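Local atomic coordinates of axin interactor, dorsalization-associated protein (Danio rerio, PDB entry 2QZQ), a protein that acts as a ventralizing factor in the embryo, inhibiting axin-mediated JNK activation by binding axin and disrupting its homodimerization. Residues A[40-54]-A[67-81]. Residues are numbered along the deposited sequence; the frame is centred on the assembly and turned at random.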
loop_
_atom_site.group_PDB
_atom_site.type_symbol
_atom_site.label_atom_id
_atom_site.label_comp_id
_atom_site.label_asym_id
_atom_site.label_seq_id
_atom_site.Cartn_x
_atom_site.Cartn_y
_atom_site.Cartn_z
ATOM N N VAL A 40 2.405 -8.028 -2.460
ATOM C CA VAL A 40 2.325 -8.219 -3.907
ATOM C C VAL A 40 1.651 -9.571 -4.124
ATOM O O VAL A 40 2.174 -10.612 -3.675
ATOM C CB VAL A 40 3.716 -8.181 -4.563
ATOM C CG1 VAL A 40 3.595 -8.300 -6.090
ATOM C CG2 VAL A 40 4.446 -6.860 -4.201
ATOM N N LYS A 41 0.489 -9.546 -4.774
ATOM C CA LYS A 41 -0.360 -10.734 -4.930
ATOM C C LYS A 41 -0.464 -11.115 -6.391
ATOM O O LYS A 41 -0.509 -10.231 -7.239
ATOM C CB LYS A 41 -1.786 -10.465 -4.397
ATOM C CG LYS A 41 -1.893 -10.139 -2.882
ATOM C CD LYS A 41 -1.470 -11.295 -2.014
ATOM C CE LYS A 41 -2.174 -11.252 -0.643
ATOM N NZ LYS A 41 -1.382 -10.570 0.376
ATOM N N ASP A 42 -0.519 -12.416 -6.688
ATOM C CA ASP A 42 -0.801 -12.850 -8.073
ATOM C C ASP A 42 -2.278 -12.668 -8.427
ATOM O O ASP A 42 -3.078 -12.196 -7.605
ATOM C CB ASP A 42 -0.266 -14.274 -8.399
ATOM C CG ASP A 42 -1.017 -15.404 -7.683
ATOM O OD1 ASP A 42 -2.088 -15.187 -7.086
ATOM O OD2 ASP A 42 -0.511 -16.551 -7.713
ATOM N N LEU A 43 -2.638 -13.037 -9.651
ATOM C CA LEU A 43 -4.045 -13.003 -10.082
ATOM C C LEU A 43 -5.011 -13.655 -9.122
ATOM O O LEU A 43 -6.170 -13.250 -9.031
ATOM C CB LEU A 43 -4.217 -13.732 -11.400
ATOM C CG LEU A 43 -4.236 -12.919 -12.666
ATOM C CD1 LEU A 43 -4.629 -13.896 -13.757
ATOM C CD2 LEU A 43 -5.208 -11.749 -12.567
ATOM N N ASN A 44 -4.552 -14.711 -8.465
ATOM C CA ASN A 44 -5.432 -15.476 -7.593
ATOM C C ASN A 44 -5.369 -15.036 -6.139
ATOM O O ASN A 44 -5.925 -15.705 -5.279
ATOM C CB ASN A 44 -5.162 -16.973 -7.733
ATOM C CG ASN A 44 -5.423 -17.489 -9.158
ATOM O OD1 ASN A 44 -4.580 -18.168 -9.738
ATOM N ND2 ASN A 44 -6.585 -17.162 -9.714
ATOM N N GLY A 45 -4.701 -13.910 -5.875
ATOM C CA GLY A 45 -4.643 -13.331 -4.533
ATOM C C GLY A 45 -3.612 -13.988 -3.625
ATOM O O GLY A 45 -3.690 -13.864 -2.403
ATOM N N ILE A 46 -2.639 -14.664 -4.231
ATOM C CA ILE A 46 -1.560 -15.344 -3.505
ATOM C C ILE A 46 -0.314 -14.487 -3.475
ATOM O O ILE A 46 0.099 -13.954 -4.506
ATOM C CB ILE A 46 -1.191 -16.737 -4.145
ATOM C CG1 ILE A 46 -2.419 -17.656 -4.261
ATOM C CG2 ILE A 46 -0.010 -17.427 -3.393
ATOM C CD1 ILE A 46 -3.317 -17.738 -3.020
ATOM N N ASP A 47 0.284 -14.365 -2.286
ATOM C CA ASP A 47 1.552 -13.661 -2.097
ATOM C C ASP A 47 2.703 -14.148 -2.970
ATOM O O ASP A 47 3.048 -15.332 -2.966
ATOM C CB ASP A 47 1.983 -13.706 -0.644
ATOM C CG ASP A 47 1.218 -12.726 0.207
ATOM O OD1 ASP A 47 1.220 -11.512 -0.099
ATOM O OD2 ASP A 47 0.596 -13.191 1.165
ATOM N N LEU A 48 3.268 -13.214 -3.730
ATOM C CA LEU A 48 4.402 -13.474 -4.604
ATOM C C LEU A 48 5.693 -13.084 -3.890
ATOM O O LEU A 48 6.782 -13.495 -4.288
ATOM C CB LEU A 48 4.257 -12.663 -5.895
ATOM C CG LEU A 48 3.227 -13.125 -6.933
ATOM C CD1 LEU A 48 2.899 -11.952 -7.841
ATOM C CD2 LEU A 48 3.764 -14.303 -7.752
ATOM N N ASN A 49 5.539 -12.276 -2.838
ATOM C CA ASN A 49 6.623 -11.659 -2.085
ATOM C C ASN A 49 6.292 -11.727 -0.588
ATOM O O ASN A 49 5.113 -11.931 -0.221
ATOM C CB ASN A 49 6.739 -10.161 -2.407
ATOM C CG ASN A 49 7.278 -9.866 -3.796
ATOM O OD1 ASN A 49 7.596 -10.767 -4.588
ATOM N ND2 ASN A 49 7.387 -8.582 -4.095
ATOM N N PRO A 50 7.313 -11.522 0.281
ATOM C CA PRO A 50 7.041 -11.315 1.711
ATOM C C PRO A 50 6.255 -10.030 1.929
ATOM O O PRO A 50 6.523 -9.012 1.274
ATOM C CB PRO A 50 8.432 -11.195 2.341
ATOM C CG PRO A 50 9.359 -10.917 1.205
ATOM C CD PRO A 50 8.759 -11.540 -0.010
ATOM N N VAL A 51 5.302 -10.109 2.849
ATOM C CA VAL A 51 4.428 -9.008 3.219
ATOM C C VAL A 51 5.271 -8.069 4.061
ATOM O O VAL A 51 6.123 -8.540 4.821
ATOM C CB VAL A 51 3.189 -9.567 3.975
ATOM C CG1 VAL A 51 2.236 -8.476 4.351
ATOM C CG2 VAL A 51 2.455 -10.583 3.083
ATOM N N GLN A 52 5.080 -6.762 3.905
ATOM C CA GLN A 52 5.821 -5.764 4.662
ATOM C C GLN A 52 4.906 -4.746 5.353
ATOM O O GLN A 52 4.016 -4.178 4.713
ATOM C CB GLN A 52 6.764 -4.991 3.755
ATOM C CG GLN A 52 7.822 -5.818 3.003
ATOM C CD GLN A 52 8.606 -4.947 2.069
ATOM O OE1 GLN A 52 9.503 -4.223 2.498
ATOM N NE2 GLN A 52 8.252 -4.972 0.780
ATOM N N ASP A 53 5.143 -4.505 6.648
ATOM C CA ASP A 53 4.378 -3.503 7.408
ATOM C C ASP A 53 5.164 -2.225 7.577
ATOM O O ASP A 53 6.327 -2.262 8.003
ATOM C CB ASP A 53 4.016 -4.028 8.807
ATOM C CG ASP A 53 2.978 -5.110 8.789
ATOM O OD1 ASP A 53 2.372 -5.406 7.721
ATOM O OD2 ASP A 53 2.738 -5.679 9.881
ATOM N N THR A 54 4.556 -1.080 7.291
ATOM C CA THR A 54 5.207 0.164 7.677
ATOM C C THR A 54 5.261 0.207 9.212
ATOM O O THR A 54 4.483 -0.498 9.894
ATOM C CB THR A 54 4.533 1.470 7.176
ATOM O OG1 THR A 54 3.321 1.719 7.906
ATOM C CG2 THR A 54 4.272 1.478 5.626
ATOM N N PHE A 67 2.926 9.500 6.284
ATOM C CA PHE A 67 3.814 8.369 6.462
ATOM C C PHE A 67 5.243 8.736 6.085
ATOM O O PHE A 67 6.175 8.526 6.891
ATOM C CB PHE A 67 3.363 7.177 5.591
ATOM C CG PHE A 67 2.254 6.356 6.206
ATOM C CD1 PHE A 67 2.540 5.194 6.929
ATOM C CD2 PHE A 67 0.924 6.773 6.101
ATOM C CE1 PHE A 67 1.500 4.451 7.515
ATOM C CE2 PHE A 67 -0.120 6.045 6.693
ATOM C CZ PHE A 67 0.165 4.880 7.402
ATOM N N SER A 68 5.401 9.282 4.865
ATOM C CA SER A 68 6.709 9.638 4.298
ATOM C C SER A 68 7.719 8.524 4.516
ATOM O O SER A 68 8.753 8.728 5.149
ATOM C CB SER A 68 7.228 10.948 4.902
ATOM O OG SER A 68 6.258 11.973 4.813
ATOM N N VAL A 69 7.404 7.341 4.002
ATOM C CA VAL A 69 8.261 6.183 4.141
ATOM C C VAL A 69 8.380 5.436 2.814
ATOM O O VAL A 69 7.396 5.307 2.075
ATOM C CB VAL A 69 7.755 5.250 5.272
ATOM C CG1 VAL A 69 6.427 4.559 4.890
ATOM C CG2 VAL A 69 8.831 4.235 5.661
ATOM N N ASP A 70 9.590 4.954 2.511
ATOM C CA ASP A 70 9.834 4.167 1.296
ATOM C C ASP A 70 9.602 2.690 1.543
ATOM O O ASP A 70 10.062 2.132 2.544
ATOM C CB ASP A 70 11.268 4.347 0.780
ATOM C CG ASP A 70 11.544 5.734 0.255
ATOM O OD1 ASP A 70 10.597 6.548 0.057
ATOM O OD2 ASP A 70 12.751 6.006 0.026
ATOM N N VAL A 71 8.873 2.055 0.639
ATOM C CA VAL A 71 8.708 0.617 0.672
ATOM C C VAL A 71 9.394 0.025 -0.567
ATOM O O VAL A 71 9.095 0.421 -1.693
ATOM C CB VAL A 71 7.203 0.203 0.746
ATOM C CG1 VAL A 71 7.046 -1.304 0.754
ATOM C CG2 VAL A 71 6.549 0.825 2.001
ATOM N N GLU A 72 10.283 -0.942 -0.337
ATOM C CA GLU A 72 11.029 -1.608 -1.403
ATOM C C GLU A 72 10.320 -2.865 -1.852
ATOM O O GLU A 72 10.153 -3.817 -1.080
ATOM C CB GLU A 72 12.482 -1.917 -0.949
ATOM C CG GLU A 72 13.218 -0.698 -0.330
ATOM C CD GLU A 72 13.551 0.418 -1.330
ATOM O OE1 GLU A 72 13.481 0.204 -2.569
ATOM O OE2 GLU A 72 13.900 1.521 -0.873
ATOM N N ILE A 73 9.890 -2.871 -3.112
ATOM C CA ILE A 73 9.183 -4.028 -3.671
ATOM C C ILE A 73 10.176 -5.171 -3.909
ATOM O O ILE A 73 11.179 -5.001 -4.613
ATOM C CB ILE A 73 8.395 -3.626 -4.950
ATOM C CG1 ILE A 73 7.313 -2.612 -4.572
ATOM C CG2 ILE A 73 7.735 -4.842 -5.622
ATOM C CD1 ILE A 73 6.342 -3.125 -3.500
ATOM N N GLN A 74 9.880 -6.323 -3.310
ATOM C CA GLN A 74 10.831 -7.415 -3.148
ATOM C C GLN A 74 10.879 -8.373 -4.332
ATOM O O GLN A 74 10.957 -9.588 -4.174
ATOM C CB GLN A 74 10.533 -8.167 -1.848
ATOM C CG GLN A 74 10.737 -7.291 -0.618
ATOM C CD GLN A 74 12.197 -6.920 -0.418
ATOM O OE1 GLN A 74 13.052 -7.805 -0.295
ATOM N NE2 GLN A 74 12.489 -5.631 -0.370
ATOM N N ARG A 75 10.829 -7.813 -5.532
ATOM C CA ARG A 75 11.134 -8.581 -6.733
ATOM C C ARG A 75 11.427 -7.621 -7.870
ATOM O O ARG A 75 10.739 -6.609 -8.038
ATOM C CB ARG A 75 10.001 -9.548 -7.117
ATOM C CG ARG A 75 10.487 -10.704 -7.996
ATOM C CD ARG A 75 9.334 -11.520 -8.624
ATOM N NE ARG A 75 8.747 -12.457 -7.665
ATOM C CZ ARG A 75 7.927 -13.460 -7.977
ATOM N NH1 ARG A 75 7.584 -13.687 -9.239
ATOM N NH2 ARG A 75 7.449 -14.245 -7.018
ATOM N N HIS A 76 12.449 -7.943 -8.653
ATOM C CA HIS A 76 12.702 -7.204 -9.902
ATOM C C HIS A 76 11.457 -7.234 -10.781
ATOM O O HIS A 76 10.836 -8.277 -10.971
ATOM C CB HIS A 76 13.959 -7.751 -10.620
ATOM C CG HIS A 76 15.211 -7.594 -9.811
ATOM N ND1 HIS A 76 15.608 -8.523 -8.873
ATOM C CD2 HIS A 76 16.123 -6.597 -9.763
ATOM C CE1 HIS A 76 16.725 -8.112 -8.295
ATOM N NE2 HIS A 76 17.056 -6.942 -8.814
ATOM N N LEU A 77 11.067 -6.067 -11.281
ATOM C CA LEU A 77 9.782 -5.912 -11.993
ATOM C C LEU A 77 9.572 -6.891 -13.143
ATOM O O LEU A 77 8.485 -7.427 -13.296
ATOM C CB LEU A 77 9.583 -4.469 -12.477
ATOM C CG LEU A 77 9.487 -3.366 -11.427
ATOM C CD1 LEU A 77 9.258 -2.012 -12.082
ATOM C CD2 LEU A 77 8.399 -3.698 -10.378
ATOM N N GLU A 78 10.624 -7.148 -13.930
ATOM C CA GLU A 78 10.536 -8.031 -15.104
ATOM C C GLU A 78 10.238 -9.490 -14.749
ATOM O O GLU A 78 9.848 -10.292 -15.617
ATOM C CB GLU A 78 11.819 -7.912 -15.958
ATOM C CG GLU A 78 12.059 -6.511 -16.543
ATOM C CD GLU A 78 12.767 -5.572 -15.588
ATOM O OE1 GLU A 78 13.039 -5.993 -14.450
ATOM O OE2 GLU A 78 13.073 -4.418 -15.959
ATOM N N LYS A 79 10.375 -9.823 -13.463
ATOM C CA LYS A 79 10.128 -11.183 -12.967
ATOM C C LYS A 79 8.744 -11.388 -12.355
ATOM O O LYS A 79 8.354 -12.532 -12.013
ATOM C CB LYS A 79 11.205 -11.580 -11.962
ATOM C CG LYS A 79 12.584 -11.703 -12.566
ATOM C CD LYS A 79 13.613 -11.927 -11.481
ATOM C CE LYS A 79 15.029 -11.768 -11.996
ATOM N NZ LYS A 79 15.945 -11.610 -10.843
ATOM N N LEU A 80 7.999 -10.291 -12.215
ATOM C CA LEU A 80 6.608 -10.349 -11.776
ATOM C C LEU A 80 5.690 -10.814 -12.911
ATOM O O LEU A 80 5.866 -10.392 -14.075
ATOM C CB LEU A 80 6.163 -8.989 -11.185
ATOM C CG LEU A 80 6.736 -8.653 -9.793
ATOM C CD1 LEU A 80 6.584 -7.185 -9.459
ATOM C CD2 LEU A 80 6.120 -9.524 -8.667
ATOM N N PRO A 81 4.727 -11.698 -12.589
ATOM C CA PRO A 81 3.781 -12.191 -13.598
ATOM C C PRO A 81 2.783 -11.102 -13.996
ATOM O O PRO A 81 2.521 -10.190 -13.202
ATOM C CB PRO A 81 3.082 -13.365 -12.893
ATOM C CG PRO A 81 3.199 -13.081 -11.426
ATOM C CD PRO A 81 4.478 -12.278 -11.249
HETATM O O HOH W 1 10.845 -1.873 2.196
#
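Gln-52 reaches from the short edge strand 52-53 to strand 64-72, where its NE2 gives a hydrogen bond to Glu-72 O at 2.9 Å, with an N-H...O angle of 157°. The chain runs extended beyond CG, which carries the amide to Glu-72. Gln-74 NE2 grips the same oxygen at 3.0 Å from the other face of the carbonyl plane, so two amides clamp one acceptor. Gln-52 OE1 is held as well: it takes a hydrogen from a water that accepts from Glu-72 N, and Leu-4 N of the N-terminal segment also binds it. Gln-52 NE2 rests 3.9 Å from Val-71 CG1, and further along Thr-54 OG1, whose strongest polar partner is Ile-36 of strand 34-41, sits at the ring edge of Phe-67 while its CG2 meets Val-69 CG1.

At the other end, Val-40 drives its two methyls into separate neighbours. CG1, placed opposite the backbone N (chi1 -177°), lies across Leu-80 CD2 at 3.8 Å, and CG2 approaches Ile-73 CG2; Ile-73 continues onto Ile-86 of strand 85-94. This is the close-packed side. Leu-48 against the ring of Pro-81, CD1 to CD 3.8 Å, is partly exposed packing, and toward solvent the contact thins to Pro-50 touching Gln-74. Arg-75 NH2 bonds Leu-48 O at 2.9 Å, though bent to 138°, while its NH1 binds Lys-79 O in the guanidinium plane.

Strands 34-41 and 64-72 are not neighbours in the sheet of this C2-type domain. Apart from small apolar patches, one side-chain amide and one guanidinium, each spent on a backbone carbonyl, join strand 52-53 and the loop before it to strand 64-72 and the chain that follows, without shared strand pairing.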